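Local coordinates for Non-structural polyprotein (Sindbis virus, PDB 4GUA) that spans the nsP2 protease and the nsP3 macro and zinc-binding regions of the alphavirus replicase precursor, and probably cleaves that polyprotein as a cysteine protease, at residues L181-E186 with E196-I201; A423-Q428 with K650-N655; Q428-A433 with P449-G454. All coordinates share one frame; numbering follows the deposited sequence.

Contact 1 (L181-E186 with E196-I201)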
loop_
_atom_site.group_PDB
_atom_site.type_symbol
_atom_site.label_atom_id
_atom_site.label_comp_id
_atom_site.label_asym_id
_atom_site.label_seq_id
_atom_site.Cartn_x
_atom_site.Cartn_y
_atom_site.Cartn_z
ATOM N N LEU A 181 17.752 19.545 -5.000
ATOM C CA LEU A 181 16.684 20.389 -5.527
ATOM C C LEU A 181 15.618 20.551 -4.458
ATOM O O LEU A 181 15.151 19.568 -3.899
ATOM C CB LEU A 181 16.076 19.757 -6.776
ATOM C CG LEU A 181 14.900 20.491 -7.413
ATOM C CD1 LEU A 181 15.282 21.900 -7.816
ATOM C CD2 LEU A 181 14.422 19.700 -8.615
ATOM N N VAL A 182 15.238 21.783 -4.157
ATOM C CA VAL A 182 14.309 22.020 -3.061
ATOM C C VAL A 182 13.085 22.793 -3.532
ATOM O O VAL A 182 13.194 23.892 -4.070
ATOM C CB VAL A 182 15.004 22.781 -1.903
ATOM C CG1 VAL A 182 13.982 23.479 -1.012
ATOM C CG2 VAL A 182 15.878 21.828 -1.088
ATOM N N VAL A 183 11.918 22.191 -3.361
ATOM C CA VAL A 183 10.657 22.878 -3.605
ATOM C C VAL A 183 10.052 23.210 -2.245
ATOM O O VAL A 183 9.657 22.312 -1.512
ATOM C CB VAL A 183 9.685 21.991 -4.406
ATOM C CG1 VAL A 183 8.411 22.745 -4.708
ATOM C CG2 VAL A 183 10.346 21.505 -5.692
ATOM N N SER A 184 9.997 24.492 -1.899
ATOM C CA SER A 184 9.585 24.898 -0.558
ATOM C C SER A 184 9.023 26.314 -0.585
ATOM O O SER A 184 9.409 27.104 -1.438
ATOM C CB SER A 184 10.800 24.822 0.385
ATOM O OG SER A 184 10.492 25.228 1.709
ATOM N N GLU A 185 8.110 26.642 0.328
ATOM C CA GLU A 185 7.615 28.017 0.412
ATOM C C GLU A 185 8.544 28.943 1.207
ATOM O O GLU A 185 8.501 30.166 1.054
ATOM C CB GLU A 185 6.214 28.058 1.014
ATOM C CG GLU A 185 5.691 29.479 1.129
ATOM C CD GLU A 185 4.184 29.576 1.198
ATOM O OE1 GLU A 185 3.490 28.668 0.686
ATOM O OE2 GLU A 185 3.693 30.575 1.768
ATOM N N GLU A 186 9.392 28.361 2.046
ATOM C CA GLU A 186 10.287 29.136 2.898
ATOM C C GLU A 186 11.707 28.677 2.640
ATOM O O GLU A 186 11.937 27.508 2.344
ATOM C CB GLU A 186 9.906 28.975 4.378
ATOM C CG GLU A 186 8.443 28.585 4.616
ATOM C CD GLU A 186 8.203 27.084 4.682
ATOM O OE1 GLU A 186 9.107 26.313 4.291
ATOM O OE2 GLU A 186 7.089 26.680 5.090
ATOM N N GLU A 196 19.333 24.230 -5.013
ATOM C CA GLU A 196 18.501 24.925 -5.975
ATOM C C GLU A 196 17.116 25.039 -5.355
ATOM O O GLU A 196 16.522 24.039 -4.962
ATOM C CB GLU A 196 18.446 24.167 -7.301
ATOM C CG GLU A 196 17.618 24.866 -8.364
ATOM C CD GLU A 196 18.244 26.160 -8.845
ATOM O OE1 GLU A 196 19.351 26.502 -8.380
ATOM O OE2 GLU A 196 17.615 26.850 -9.676
ATOM N N TRP A 197 16.610 26.260 -5.243
ATOM C CA TRP A 197 15.364 26.489 -4.526
ATOM C C TRP A 197 14.213 26.916 -5.432
ATOM O O TRP A 197 14.225 28.010 -5.990
ATOM C CB TRP A 197 15.572 27.552 -3.452
ATOM C CG TRP A 197 14.340 27.859 -2.685
ATOM C CD1 TRP A 197 13.261 27.041 -2.504
ATOM C CD2 TRP A 197 14.040 29.080 -2.001
ATOM N NE1 TRP A 197 12.307 27.678 -1.748
ATOM C CE2 TRP A 197 12.761 28.930 -1.424
ATOM C CE3 TRP A 197 14.730 30.281 -1.814
ATOM C CZ2 TRP A 197 12.158 29.939 -0.672
ATOM C CZ3 TRP A 197 14.131 31.282 -1.066
ATOM C CH2 TRP A 197 12.857 31.105 -0.504
ATOM N N ILE A 198 13.206 26.060 -5.546
ATOM C CA ILE A 198 11.972 26.416 -6.231
ATOM C C ILE A 198 10.895 26.786 -5.214
ATOM O O ILE A 198 10.653 26.047 -4.256
ATOM C CB ILE A 198 11.446 25.243 -7.074
ATOM C CG1 ILE A 198 12.417 24.913 -8.203
ATOM C CG2 ILE A 198 10.086 25.572 -7.653
ATOM C CD1 ILE A 198 12.044 23.676 -8.951
ATOM N N ALA A 199 10.222 27.910 -5.447
ATOM C CA ALA A 199 9.160 28.367 -4.558
ATOM C C ALA A 199 7.896 28.722 -5.345
ATOM O O ALA A 199 7.949 28.891 -6.557
ATOM C CB ALA A 199 9.636 29.567 -3.766
ATOM N N PRO A 200 6.744 28.811 -4.656
ATOM C CA PRO A 200 5.548 29.323 -5.330
ATOM C C PRO A 200 5.738 30.779 -5.748
ATOM O O PRO A 200 6.771 31.360 -5.434
ATOM C CB PRO A 200 4.443 29.172 -4.268
ATOM C CG PRO A 200 5.146 28.936 -2.988
ATOM C CD PRO A 200 6.431 28.263 -3.328
ATOM N N ILE A 201 4.757 31.362 -6.427
ATOM C CA ILE A 201 4.986 32.591 -7.189
ATOM C C ILE A 201 5.439 33.798 -6.372
ATOM O O ILE A 201 6.443 34.429 -6.711
ATOM C CB ILE A 201 3.741 32.986 -8.021
ATOM C CG1 ILE A 201 3.545 32.014 -9.185
ATOM C CG2 ILE A 201 3.885 34.381 -8.591
ATOM C CD1 ILE A 201 4.741 31.894 -10.112
#

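Contact 2 (A423-Q428 with K650-N655)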
loop_
_atom_site.group_PDB
_atom_site.type_symbol
_atom_site.label_atom_id
_atom_site.label_comp_id
_atom_site.label_asym_id
_atom_site.label_seq_id
_atom_site.Cartn_x
_atom_site.Cartn_y
_atom_site.Cartn_z
ATOM N N ALA A 423 7.484 -24.834 -3.113
ATOM C CA ALA A 423 8.622 -24.642 -2.227
ATOM C C ALA A 423 9.105 -23.199 -2.286
ATOM O O ALA A 423 9.306 -22.572 -1.260
ATOM C CB ALA A 423 9.751 -25.596 -2.602
ATOM N N LEU A 424 9.269 -22.673 -3.492
ATOM C CA LEU A 424 9.726 -21.304 -3.670
ATOM C C LEU A 424 8.828 -20.336 -2.909
ATOM O O LEU A 424 9.317 -19.433 -2.238
ATOM C CB LEU A 424 9.736 -20.929 -5.149
ATOM C CG LEU A 424 10.151 -19.482 -5.411
ATOM C CD1 LEU A 424 11.599 -19.267 -5.005
ATOM C CD2 LEU A 424 9.937 -19.117 -6.871
ATOM N N LYS A 425 7.516 -20.524 -3.029
ATOM C CA LYS A 425 6.548 -19.695 -2.312
ATOM C C LYS A 425 6.755 -19.772 -0.797
ATOM O O LYS A 425 6.710 -18.758 -0.098
ATOM C CB LYS A 425 5.127 -20.138 -2.661
ATOM C CG LYS A 425 4.018 -19.407 -1.916
ATOM C CD LYS A 425 3.849 -17.984 -2.387
ATOM C CE LYS A 425 2.519 -17.415 -1.925
ATOM N NZ LYS A 425 2.403 -15.963 -2.243
ATOM N N LEU A 426 6.969 -20.982 -0.292
ATOM C CA LEU A 426 7.186 -21.181 1.136
ATOM C C LEU A 426 8.449 -20.472 1.610
ATOM O O LEU A 426 8.468 -19.864 2.676
ATOM C CB LEU A 426 7.266 -22.677 1.450
ATOM C CG LEU A 426 5.922 -23.410 1.366
ATOM C CD1 LEU A 426 6.111 -24.914 1.311
ATOM C CD2 LEU A 426 5.045 -23.036 2.551
ATOM N N LEU A 427 9.499 -20.534 0.803
ATOM C CA LEU A 427 10.779 -19.935 1.145
ATOM C C LEU A 427 10.621 -18.422 1.252
ATOM O O LEU A 427 11.041 -17.780 2.223
ATOM C CB LEU A 427 11.793 -20.288 0.059
ATOM C CG LEU A 427 13.166 -19.634 0.165
ATOM C CD1 LEU A 427 13.898 -20.086 1.431
ATOM C CD2 LEU A 427 13.969 -19.942 -1.086
ATOM N N GLN A 428 9.989 -17.865 0.232
ATOM C CA GLN A 428 9.724 -16.447 0.172
ATOM C C GLN A 428 8.906 -16.033 1.387
ATOM O O GLN A 428 9.151 -14.986 1.981
ATOM C CB GLN A 428 8.961 -16.125 -1.111
ATOM C CG GLN A 428 8.777 -14.652 -1.352
ATOM C CD GLN A 428 10.097 -13.935 -1.493
ATOM O OE1 GLN A 428 10.694 -13.910 -2.571
ATOM N NE2 GLN A 428 10.571 -13.353 -0.397
ATOM N N LYS A 650 2.474 -22.013 -10.687
ATOM C CA LYS A 650 3.162 -20.731 -10.870
ATOM C C LYS A 650 2.745 -19.733 -9.789
ATOM O O LYS A 650 1.562 -19.418 -9.656
ATOM C CB LYS A 650 2.865 -20.157 -12.263
ATOM N N VAL A 651 3.706 -19.208 -9.036
ATOM C CA VAL A 651 3.373 -18.410 -7.853
ATOM C C VAL A 651 3.839 -16.959 -7.928
ATOM O O VAL A 651 4.522 -16.559 -8.873
ATOM C CB VAL A 651 3.967 -19.035 -6.567
ATOM C CG1 VAL A 651 3.318 -20.375 -6.278
ATOM C CG2 VAL A 651 5.485 -19.169 -6.675
ATOM N N VAL A 652 3.448 -16.183 -6.916
ATOM C CA VAL A 652 3.902 -14.802 -6.765
ATOM C C VAL A 652 4.672 -14.666 -5.457
ATOM O O VAL A 652 4.401 -15.369 -4.488
ATOM C CB VAL A 652 2.733 -13.797 -6.794
ATOM C CG1 VAL A 652 2.014 -13.872 -8.127
ATOM C CG2 VAL A 652 1.767 -14.059 -5.658
ATOM N N LEU A 653 5.671 -13.796 -5.462
ATOM C CA LEU A 653 6.612 -13.680 -4.353
ATOM C C LEU A 653 6.428 -12.511 -3.359
ATOM O O LEU A 653 7.271 -12.319 -2.485
ATOM C CB LEU A 653 8.032 -13.706 -4.912
ATOM C CG LEU A 653 8.281 -14.953 -5.764
ATOM C CD1 LEU A 653 9.667 -14.924 -6.370
ATOM C CD2 LEU A 653 8.086 -16.213 -4.934
ATOM N N PHE A 654 5.375 -11.711 -3.496
ATOM C CA PHE A 654 5.153 -10.627 -2.535
ATOM C C PHE A 654 4.444 -11.133 -1.276
ATOM O O PHE A 654 4.031 -12.287 -1.209
ATOM C CB PHE A 654 4.361 -9.472 -3.162
ATOM C CG PHE A 654 2.989 -9.861 -3.643
ATOM C CD1 PHE A 654 1.919 -9.900 -2.764
ATOM C CD2 PHE A 654 2.764 -10.170 -4.976
ATOM C CE1 PHE A 654 0.659 -10.253 -3.201
ATOM C CE2 PHE A 654 1.503 -10.518 -5.418
ATOM C CZ PHE A 654 0.450 -10.560 -4.530
ATOM N N ASN A 655 4.276 -10.248 -0.298
ATOM C CA ASN A 655 3.699 -10.621 0.991
ATOM C C ASN A 655 2.201 -10.950 0.895
ATOM O O ASN A 655 1.385 -10.093 0.524
ATOM C CB ASN A 655 3.934 -9.495 1.997
ATOM C CG ASN A 655 3.666 -9.921 3.423
ATOM O OD1 ASN A 655 2.803 -10.761 3.689
ATOM N ND2 ASN A 655 4.409 -9.341 4.355
#

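Contact 3 (Q428-A433 with P449-G454)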
loop_
_atom_site.group_PDB
_atom_site.type_symbol
_atom_site.label_atom_id
_atom_site.label_comp_id
_atom_site.label_asym_id
_atom_site.label_seq_id
_atom_site.Cartn_x
_atom_site.Cartn_y
_atom_site.Cartn_z
ATOM N N GLN A 428 9.989 -17.865 0.232
ATOM C CA GLN A 428 9.724 -16.447 0.172
ATOM C C GLN A 428 8.906 -16.033 1.387
ATOM O O GLN A 428 9.151 -14.986 1.981
ATOM C CB GLN A 428 8.961 -16.125 -1.111
ATOM C CG GLN A 428 8.777 -14.652 -1.352
ATOM C CD GLN A 428 10.097 -13.935 -1.493
ATOM O OE1 GLN A 428 10.694 -13.910 -2.571
ATOM N NE2 GLN A 428 10.571 -13.353 -0.397
ATOM N N ASN A 429 7.947 -16.874 1.765
ATOM C CA ASN A 429 7.044 -16.565 2.868
ATOM C C ASN A 429 7.740 -16.588 4.222
ATOM O O ASN A 429 7.403 -15.809 5.115
ATOM C CB ASN A 429 5.869 -17.548 2.884
ATOM C CG ASN A 429 4.770 -17.162 1.916
ATOM O OD1 ASN A 429 4.789 -16.084 1.328
ATOM N ND2 ASN A 429 3.796 -18.041 1.755
ATOM N N ALA A 430 8.709 -17.483 4.369
ATOM C CA ALA A 430 9.503 -17.552 5.585
ATOM C C ALA A 430 10.237 -16.239 5.743
ATOM O O ALA A 430 10.215 -15.630 6.821
ATOM C CB ALA A 430 10.487 -18.704 5.523
ATOM N N TYR A 431 10.884 -15.802 4.662
ATOM C CA TYR A 431 11.582 -14.515 4.666
ATOM C C TYR A 431 10.641 -13.333 4.944
ATOM O O TYR A 431 11.007 -12.399 5.658
ATOM C CB TYR A 431 12.312 -14.284 3.345
ATOM C CG TYR A 431 13.654 -14.984 3.226
ATOM C CD1 TYR A 431 14.713 -14.653 4.067
ATOM C CD2 TYR A 431 13.873 -15.946 2.243
ATOM C CE1 TYR A 431 15.945 -15.280 3.946
ATOM C CE2 TYR A 431 15.098 -16.574 2.116
ATOM C CZ TYR A 431 16.132 -16.239 2.968
ATOM O OH TYR A 431 17.356 -16.862 2.841
ATOM N N HIS A 432 9.437 -13.365 4.382
ATOM C CA HIS A 432 8.475 -12.285 4.600
ATOM C C HIS A 432 8.052 -12.236 6.058
ATOM O O HIS A 432 7.775 -11.161 6.591
ATOM C CB HIS A 432 7.241 -12.454 3.714
ATOM C CG HIS A 432 7.414 -11.908 2.330
ATOM N ND1 HIS A 432 7.905 -10.643 2.085
ATOM C CD2 HIS A 432 7.167 -12.455 1.116
ATOM C CE1 HIS A 432 7.952 -10.437 0.781
ATOM N NE2 HIS A 432 7.507 -11.519 0.172
ATOM N N ALA A 433 7.983 -13.406 6.687
ATOM C CA ALA A 433 7.602 -13.505 8.091
ATOM C C ALA A 433 8.700 -12.921 8.975
ATOM O O ALA A 433 8.419 -12.223 9.954
ATOM C CB ALA A 433 7.339 -14.949 8.455
ATOM N N PRO A 449 20.806 -16.195 8.087
ATOM C CA PRO A 449 21.457 -17.114 7.155
ATOM C C PRO A 449 20.632 -17.257 5.887
ATOM O O PRO A 449 19.542 -16.696 5.826
ATOM C CB PRO A 449 21.449 -18.425 7.933
ATOM C CG PRO A 449 20.160 -18.376 8.667
ATOM C CD PRO A 449 19.942 -16.921 9.033
ATOM N N LEU A 450 21.109 -18.015 4.907
ATOM C CA LEU A 450 20.312 -18.230 3.711
ATOM C C LEU A 450 19.493 -19.489 3.916
ATOM O O LEU A 450 20.027 -20.594 3.930
ATOM C CB LEU A 450 21.191 -18.364 2.469
ATOM C CG LEU A 450 22.012 -17.137 2.066
ATOM C CD1 LEU A 450 22.711 -17.381 0.737
ATOM C CD2 LEU A 450 21.141 -15.902 1.984
ATOM N N LEU A 451 18.185 -19.316 4.054
ATOM C CA LEU A 451 17.302 -20.431 4.342
ATOM C C LEU A 451 17.293 -21.435 3.201
ATOM O O LEU A 451 17.381 -21.070 2.027
ATOM C CB LEU A 451 15.886 -19.921 4.611
ATOM C CG LEU A 451 15.760 -18.957 5.798
ATOM C CD1 LEU A 451 14.328 -18.481 5.973
ATOM C CD2 LEU A 451 16.249 -19.611 7.085
ATOM N N SER A 452 17.211 -22.709 3.571
ATOM C CA SER A 452 17.053 -23.811 2.623
ATOM C C SER A 452 18.225 -23.985 1.673
ATOM O O SER A 452 18.048 -24.532 0.587
ATOM C CB SER A 452 15.781 -23.627 1.786
ATOM O OG SER A 452 14.616 -23.599 2.589
ATOM N N THR A 453 19.410 -23.509 2.042
ATOM C CA THR A 453 20.589 -23.784 1.224
ATOM C C THR A 453 21.480 -24.941 1.699
ATOM O O THR A 453 22.313 -25.429 0.937
ATOM C CB THR A 453 21.475 -22.534 1.142
ATOM O OG1 THR A 453 22.103 -22.302 2.408
ATOM C CG2 THR A 453 20.648 -21.314 0.747
ATOM N N GLY A 454 21.300 -25.395 2.935
ATOM C CA GLY A 454 22.141 -26.455 3.467
ATOM C C GLY A 454 21.775 -27.900 3.190
ATOM O O GLY A 454 22.580 -28.693 2.702
#

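Contact 1 (L181-E186 with E196-I201)
Val182 is held through both its amide and its carbonyl: its N donates to Glu196 O at 2.7 Å, and its O accepts from Ile198 N at 2.6 Å. Ser184 N carries the ladder one step further to Ile198 O (2.9 Å), so the parallel pairing of Leu181, Val182 and Val183 with Glu196, Trp197 and Ile198 runs to the end of strand 179-183. Where the chain turns out of the strand, the indole takes over: Trp197 NE1 donates to Ser184 O over 3.0 Å. The acceptor lies close to the ring plane, whereas the nitrogen stands 45° out of the plane of the carbonyl. With CG anti to the backbone N (chi1 179°), the indole edge lies along the backbone of the partner chain, toward Val182 O and Ser184 O, and CD1 packs on Val182 CG1 at 3.9 Å. Ser184 OG is satisfied within its own segment by Glu186 O (2.8 Å) and also bonds Asn228 ND2. On the other sheet face, Leu181 CD1 meets Ile198 CD1 and Glu196 CG, while the Glu196 carboxylate forms a salt bridge through OE2 with Lys208; Trp197 N is taken by Asp207 OD2. Pro200 then closes against Glu185, its CD 3.9 Å from Glu185 CA. Both strands are interior to a mixed sheet: strand 224-227 bonds to Leu181 and Val183 on one side, and strand 208-209 flanks strand 194-199 on the other.

Contact 2 (A423-Q428 with K650-N655)
The carboxamide of Gln428 has the carbonyl oxygen of Leu653 above its plane, 3.4 Å from Gln428 CD, in van der Waals contact rather than as a bonded partner. The imidazole of His432 lies on that same side, with Gln428 NE2 above one face of its ring. Leu653 O instead accepts a hydrogen bond from His432 NE2, while Gln428 NE2 reaches Cys469 O. Leu653 packs its side chain across those of Leu424 and Gln428 at about a right angle. Its CD2 touches both, 3.9 Å from Leu424 CG and from Gln428 CB, and its CB lies 3.6 Å from Gln428 OE1. Lys425 runs alongside Val652: a bend at chi2 (72°) swings the chain along the loop, and NZ donates to Val652 O at 3.1 Å, tilted 32° from the carbonyl plane. Higher up the same side chain, Lys425 CB rests on both methyls of Val651. The Val651 side chain is about 6 Å from the zinc ion bound by Cys605, Cys607, Cys630 and Cys648. Through Leu424, Lys425 and Gln428, these contacts join a loop of the zinc-binding region to a helix of the macro domain. The irregular connection between strands 643-645 and 662-663 runs over helix 420-440, whose Leu424 and Gln428 also touch helix 463-474.

Contact 3 (Q428-A433 with P449-G454)
The loop that follows strand 445-448 of the macro domain makes a type II turn from Leu450 to Thr453, and Tyr431 of helix 420-440 bonds its second residue. Leu451 N donates to Tyr431 OH at 2.9 Å, with an N-H...O angle of 150°, and the same hydroxyl is hydrogen-bonded to Ser466 OG. The buried phenol therefore links the loop with helix 463-474. Leu451 runs back over the ring in the opposite direction to the tyrosine side chain. With its CG beside the backbone N (chi1 -60°) and the chain extended beyond, CD1 comes to rest over the ring centre, 4.1 Å from the centroid and 10° off the ring normal, a CH-pi contact. That methyl also touches Ala430 CB, at 3.9 Å, so it meets two successive helix residues. Within the turn, Thr453 OG1 donates to Leu450 O at 3.1 Å. Ser452 N and Gly454 N make weak hydrogen bonds to sulfonate oxygens of a MES molecule, probably from the crystallisation liquor. Weak anion contacts by backbone amides of this loop are consistent with the phosphate-binding loop through which macro domains hold ADP-ribose.

From the N terminus, contact 1 comes first and closes a short connection, with nine residues between its segments, joining the neighbouring parallel strands 179-183 and 194-199 of the mixed seven-stranded sheet. It closes before contacts 2 and 3 open, and its nearest atoms remain about 31 Å from theirs. Helix 420-440 then serves both remaining contacts and Gln428 belongs to each. Contact 3 joins this helix to the 449-454 turn within the macro domain. It is nested inside the far longer loop closed by contact 2, where 650-655 returns from the zinc-binding region. Contacts 2 and 3 touch through the probable hydrogen bond between His432 and Leu653, with Leu427 CD1 packing on Leu451 O as a lesser touch.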